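PDB 3CJY: putative thioesterase from Novosphingobium aromaticivorans, which probably hydrolyses acyl-CoA thioesters as a double-HotDog thioesterase, and binds calcium. Local coordinates for residues 55-67 with 202-214. Sequence-based numbering, arbitrary orientation. Where two conformers were deposited one is given.
Sequences PVVQGSLQFVSFT and GNSLDNSLRITGA
The Phe63 ring has Leu61 CD2 over one face, displaced toward the rim, and meets Asn207 with its edge: Phe63 CE2 lies 3.7 Å from Asn207 ND2, close to the ring plane, with ring and amide turned 79° apart. Phe63 CD2 turns the same rim toward Asp206 N, while Ser204 CB comes in obliquely from the side away from Leu61, 3.9 Å from Phe63 CE2. Asn207 ND2 donates to the backbone Asp206 O (2.8 Å) and also binds Asp186, which fixes the turn of the amide. With an alanine here, Asp186 and Asp206 O would probably both lose this donor and a gap open beside the ring edge. Gln58 and Arg210 run side by side, amide and guanidinium only 18° from parallel; Gln58, bent at chi2 (80°), hydrogen-bonds through NE2 to Ser106 OG and, on the second subunit, to Gln62. Water 1, above one face of the guanidinium, donates to Gln58 OE1 (2.6 Å). Gln62 likewise flanks Asp206, with water 2 joining Gln62 NE2 to Asp206 OD2, while Gln62 OE1 accepts from Gln58 of the second subunit and Asp206 OD1 from Ser254 N. This polar face, with Ser60 and Ser208, lies against the second subunit, whose Asp206 forms a salt bridge with Arg210, and its Arg210 with Asp206. Six backbone bonds zip the antiparallel strands together, from Ile211 N to Val57 O (2.9 Å) to Phe63 N to Leu205 O (3.0 Å). The pairing joins the N- and C-terminal HotDog domains edge to edge, between strands 98-107 and 247-256, with Leu61 and Leu209 packing on helix 37-52.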
loop_
_atom_site.group_PDB
_atom_site.type_symbol
_atom_site.label_atom_id
_atom_site.label_comp_id
_atom_site.label_asym_id
_atom_site.label_seq_id
_atom_site.Cartn_x
_atom_site.Cartn_y
_atom_site.Cartn_z
ATOM N N PRO A 55 12.094 -3.712 -14.554
ATOM C CA PRO A 55 11.089 -4.382 -13.744
ATOM C C PRO A 55 10.455 -3.538 -12.645
ATOM O O PRO A 55 11.060 -2.602 -12.139
ATOM C CB PRO A 55 11.856 -5.564 -13.123
ATOM C CG PRO A 55 13.271 -5.272 -13.311
ATOM C CD PRO A 55 13.464 -4.083 -14.202
ATOM N N VAL A 56 9.226 -3.875 -12.313
ATOM C CA VAL A 56 8.497 -3.155 -11.299
ATOM C C VAL A 56 8.991 -3.493 -9.922
ATOM O O VAL A 56 9.307 -4.630 -9.637
ATOM C CB VAL A 56 6.977 -3.503 -11.376
ATOM C CG1 VAL A 56 6.221 -3.039 -10.130
ATOM C CG2 VAL A 56 6.357 -2.910 -12.667
ATOM N N VAL A 57 9.085 -2.463 -9.090
ATOM C CA VAL A 57 9.392 -2.590 -7.662
ATOM C C VAL A 57 8.099 -2.499 -6.879
ATOM O O VAL A 57 7.831 -3.277 -5.983
ATOM C CB VAL A 57 10.408 -1.504 -7.196
ATOM C CG1 VAL A 57 10.502 -1.374 -5.685
ATOM C CG2 VAL A 57 11.742 -1.677 -7.879
ATOM N N GLN A 58 7.253 -1.530 -7.220
ATOM C CA GLN A 58 5.974 -1.410 -6.516
ATOM C C GLN A 58 5.014 -0.620 -7.310
ATOM O O GLN A 58 5.396 0.183 -8.134
ATOM C CB GLN A 58 6.143 -0.763 -5.114
ATOM C CG GLN A 58 6.595 0.685 -5.042
ATOM C CD GLN A 58 5.523 1.704 -5.269
ATOM O OE1 GLN A 58 4.346 1.481 -4.958
ATOM N NE2 GLN A 58 5.926 2.861 -5.809
ATOM N N GLY A 59 3.741 -0.816 -7.049
ATOM C CA GLY A 59 2.728 0.016 -7.710
ATOM C C GLY A 59 1.476 0.158 -6.855
ATOM O O GLY A 59 1.165 -0.687 -6.021
ATOM N N SER A 60 0.811 1.289 -7.022
ATOM C CA SER A 60 -0.479 1.508 -6.372
ATOM C C SER A 60 -1.442 1.964 -7.420
ATOM O O SER A 60 -1.084 2.757 -8.288
ATOM C CB SER A 60 -0.407 2.542 -5.240
ATOM O OG SER A 60 0.471 2.095 -4.198
ATOM N N LEU A 61 -2.668 1.456 -7.343
ATOM C CA LEU A 61 -3.698 1.803 -8.338
ATOM C C LEU A 61 -4.999 2.094 -7.611
ATOM O O LEU A 61 -5.374 1.343 -6.704
ATOM C CB LEU A 61 -3.832 0.633 -9.306
ATOM C CG LEU A 61 -4.805 0.609 -10.494
ATOM C CD1 LEU A 61 -4.324 -0.380 -11.521
ATOM C CD2 LEU A 61 -6.220 0.260 -10.026
ATOM N N GLN A 62 -5.633 3.199 -8.001
ATOM C CA GLN A 62 -6.914 3.647 -7.431
ATOM C C GLN A 62 -8.004 3.368 -8.421
ATOM O O GLN A 62 -7.867 3.708 -9.583
ATOM C CB GLN A 62 -6.902 5.165 -7.150
ATOM C CG GLN A 62 -5.631 5.631 -6.491
ATOM C CD GLN A 62 -5.420 5.003 -5.102
ATOM O OE1 GLN A 62 -6.336 5.025 -4.260
ATOM N NE2 GLN A 62 -4.197 4.464 -4.850
ATOM N N PHE A 63 -9.062 2.687 -7.987
ATOM C CA PHE A 63 -10.182 2.368 -8.877
ATOM C C PHE A 63 -11.201 3.493 -8.829
ATOM O O PHE A 63 -11.727 3.822 -7.754
ATOM C CB PHE A 63 -10.870 1.054 -8.495
ATOM C CG PHE A 63 -9.987 -0.168 -8.619
ATOM C CD1 PHE A 63 -9.622 -0.637 -9.878
ATOM C CD2 PHE A 63 -9.543 -0.832 -7.502
ATOM C CE1 PHE A 63 -8.820 -1.740 -10.016
ATOM C CE2 PHE A 63 -8.741 -1.944 -7.629
ATOM C CZ PHE A 63 -8.378 -2.394 -8.876
ATOM N N VAL A 64 -11.502 4.042 -9.995
ATOM C CA VAL A 64 -12.397 5.175 -10.131
ATOM C C VAL A 64 -13.762 4.730 -10.585
ATOM O O VAL A 64 -14.778 5.212 -10.102
ATOM C CB VAL A 64 -11.806 6.205 -11.104
ATOM C CG1 VAL A 64 -12.774 7.401 -11.303
ATOM C CG2 VAL A 64 -10.404 6.684 -10.628
ATOM N N SER A 65 -13.761 3.781 -11.514
ATOM C CA SER A 65 -14.993 3.241 -12.094
ATOM C C SER A 65 -14.778 1.829 -12.617
ATOM O O SER A 65 -13.648 1.375 -12.786
ATOM C CB SER A 65 -15.483 4.135 -13.228
ATOM O OG SER A 65 -16.692 3.649 -13.775
ATOM N N PHE A 66 -15.888 1.164 -12.917
ATOM C CA PHE A 66 -15.881 -0.227 -13.383
ATOM C C PHE A 66 -15.638 -0.341 -14.871
ATOM O O PHE A 66 -16.018 0.528 -15.658
ATOM C CB PHE A 66 -17.209 -0.964 -13.052
ATOM C CG PHE A 66 -17.316 -1.446 -11.634
ATOM C CD1 PHE A 66 -16.715 -2.636 -11.240
ATOM C CD2 PHE A 66 -18.058 -0.740 -10.695
ATOM C CE1 PHE A 66 -16.815 -3.108 -9.922
ATOM C CE2 PHE A 66 -18.159 -1.203 -9.363
ATOM C CZ PHE A 66 -17.540 -2.399 -8.988
ATOM N N THR A 67 -14.977 -1.439 -15.236
ATOM C CA THR A 67 -14.719 -1.785 -16.632
ATOM C C THR A 67 -15.548 -3.041 -16.970
ATOM O O THR A 67 -15.188 -4.149 -16.623
ATOM C CB THR A 67 -13.249 -2.034 -16.913
ATOM O OG1 THR A 67 -12.515 -0.898 -16.461
ATOM C CG2 THR A 67 -12.994 -2.256 -18.418
ATOM N N GLY A 202 -17.089 -7.063 -0.084
ATOM C CA GLY A 202 -16.891 -5.682 -0.556
ATOM C C GLY A 202 -16.141 -5.542 -1.857
ATOM O O GLY A 202 -15.642 -6.506 -2.444
ATOM N N ASN A 203 -16.117 -4.308 -2.321
ATOM C CA ASN A 203 -15.422 -3.950 -3.537
ATOM C C ASN A 203 -14.165 -3.175 -3.207
ATOM O O ASN A 203 -14.153 -2.302 -2.331
ATOM C CB ASN A 203 -16.298 -3.098 -4.407
ATOM C CG ASN A 203 -17.502 -3.850 -4.913
ATOM O OD1 ASN A 203 -17.398 -5.004 -5.359
ATOM N ND2 ASN A 203 -18.646 -3.224 -4.825
ATOM N N SER A 204 -13.119 -3.473 -3.942
ATOM C CA SER A 204 -11.838 -2.781 -3.737
ATOM C C SER A 204 -11.887 -1.322 -4.127
ATOM O O SER A 204 -12.421 -0.937 -5.181
ATOM C CB SER A 204 -10.747 -3.434 -4.590
ATOM O OG SER A 204 -10.825 -4.840 -4.495
ATOM N N LEU A 205 -11.246 -0.500 -3.313
ATOM C CA LEU A 205 -11.076 0.912 -3.608
ATOM C C LEU A 205 -9.772 1.155 -4.378
ATOM O O LEU A 205 -9.589 2.113 -5.105
ATOM C CB LEU A 205 -10.997 1.741 -2.308
ATOM C CG LEU A 205 -12.246 1.762 -1.468
ATOM C CD1 LEU A 205 -11.966 2.736 -0.332
ATOM C CD2 LEU A 205 -13.384 2.242 -2.298
ATOM N N ASP A 206 -8.862 0.239 -4.167
ATOM C CA ASP A 206 -7.503 0.314 -4.708
ATOM C C ASP A 206 -6.829 -1.053 -4.629
ATOM O O ASP A 206 -7.388 -2.018 -4.113
ATOM C CB ASP A 206 -6.665 1.292 -3.916
ATOM C CG ASP A 206 -6.268 0.744 -2.514
ATOM O OD1 ASP A 206 -7.180 0.433 -1.743
ATOM O OD2 ASP A 206 -5.040 0.630 -2.218
ATOM N N ASN A 207 -5.640 -1.104 -5.230
ATOM C CA ASN A 207 -4.721 -2.240 -5.176
ATOM C C ASN A 207 -3.297 -1.659 -5.009
ATOM O O ASN A 207 -2.920 -0.678 -5.659
ATOM C CB ASN A 207 -4.679 -3.107 -6.450
ATOM C CG ASN A 207 -5.667 -4.297 -6.467
ATOM O OD1 ASN A 207 -5.512 -5.219 -7.299
ATOM N ND2 ASN A 207 -6.680 -4.278 -5.600
ATOM N N SER A 208 -2.533 -2.290 -4.129
ATOM C CA SER A 208 -1.114 -1.968 -3.924
ATOM C C SER A 208 -0.359 -3.272 -4.011
ATOM O O SER A 208 -0.809 -4.291 -3.485
ATOM C CB SER A 208 -0.882 -1.335 -2.558
ATOM O OG SER A 208 0.491 -0.988 -2.347
ATOM N N LEU A 209 0.796 -3.229 -4.674
ATOM C CA LEU A 209 1.699 -4.428 -4.824
ATOM C C LEU A 209 3.169 -4.016 -4.666
ATOM O O LEU A 209 3.606 -3.009 -5.258
ATOM C CB LEU A 209 1.505 -5.106 -6.184
ATOM C CG LEU A 209 2.106 -6.489 -6.352
ATOM C CD1 LEU A 209 1.330 -7.526 -5.533
ATOM C CD2 LEU A 209 2.213 -6.895 -7.830
ATOM N N ARG A 210 3.905 -4.792 -3.869
ATOM C CA ARG A 210 5.341 -4.577 -3.691
ATOM C C ARG A 210 6.033 -5.896 -4.030
ATOM O O ARG A 210 5.867 -6.887 -3.330
ATOM C CB ARG A 210 5.647 -4.142 -2.246
ATOM C CG ARG A 210 4.879 -2.936 -1.875
ATOM C CD ARG A 210 5.177 -2.396 -0.485
ATOM N NE ARG A 210 4.176 -1.406 -0.196
ATOM C CZ ARG A 210 4.190 -0.185 -0.714
ATOM N NH1 ARG A 210 5.242 0.199 -1.440
ATOM N NH2 ARG A 210 3.192 0.663 -0.451
ATOM N N ILE A 211 6.834 -5.890 -5.095
ATOM C CA ILE A 211 7.445 -7.127 -5.558
ATOM C C ILE A 211 8.892 -7.226 -5.140
ATOM O O ILE A 211 9.665 -6.288 -5.380
ATOM C CB ILE A 211 7.394 -7.217 -7.092
ATOM C CG1 ILE A 211 5.927 -7.169 -7.547
ATOM C CG2 ILE A 211 8.132 -8.494 -7.602
ATOM C CD1 ILE A 211 5.775 -7.089 -9.064
ATOM N N THR A 212 9.250 -8.317 -4.474
ATOM C CA THR A 212 10.656 -8.584 -4.153
ATOM C C THR A 212 11.297 -9.508 -5.201
ATOM O O THR A 212 12.453 -9.344 -5.583
ATOM C CB THR A 212 10.837 -9.164 -2.728
ATOM O OG1 THR A 212 10.461 -8.163 -1.781
ATOM C CG2 THR A 212 12.290 -9.568 -2.437
ATOM N N GLY A 213 10.542 -10.479 -5.681
ATOM C CA GLY A 213 11.070 -11.407 -6.667
ATOM C C GLY A 213 10.007 -12.243 -7.314
ATOM O O GLY A 213 8.905 -12.323 -6.834
ATOM N N ALA A 214 10.352 -12.815 -8.445
ATOM C CA ALA A 214 9.412 -13.616 -9.207
ATOM C C ALA A 214 9.806 -15.045 -9.042
ATOM O O ALA A 214 10.843 -15.378 -8.442
ATOM C CB ALA A 214 9.431 -13.244 -10.665
HETATM O O HOH W 1 2.745 -0.114 -3.631
HETATM O O HOH W 2 -3.746 2.608 -2.861
#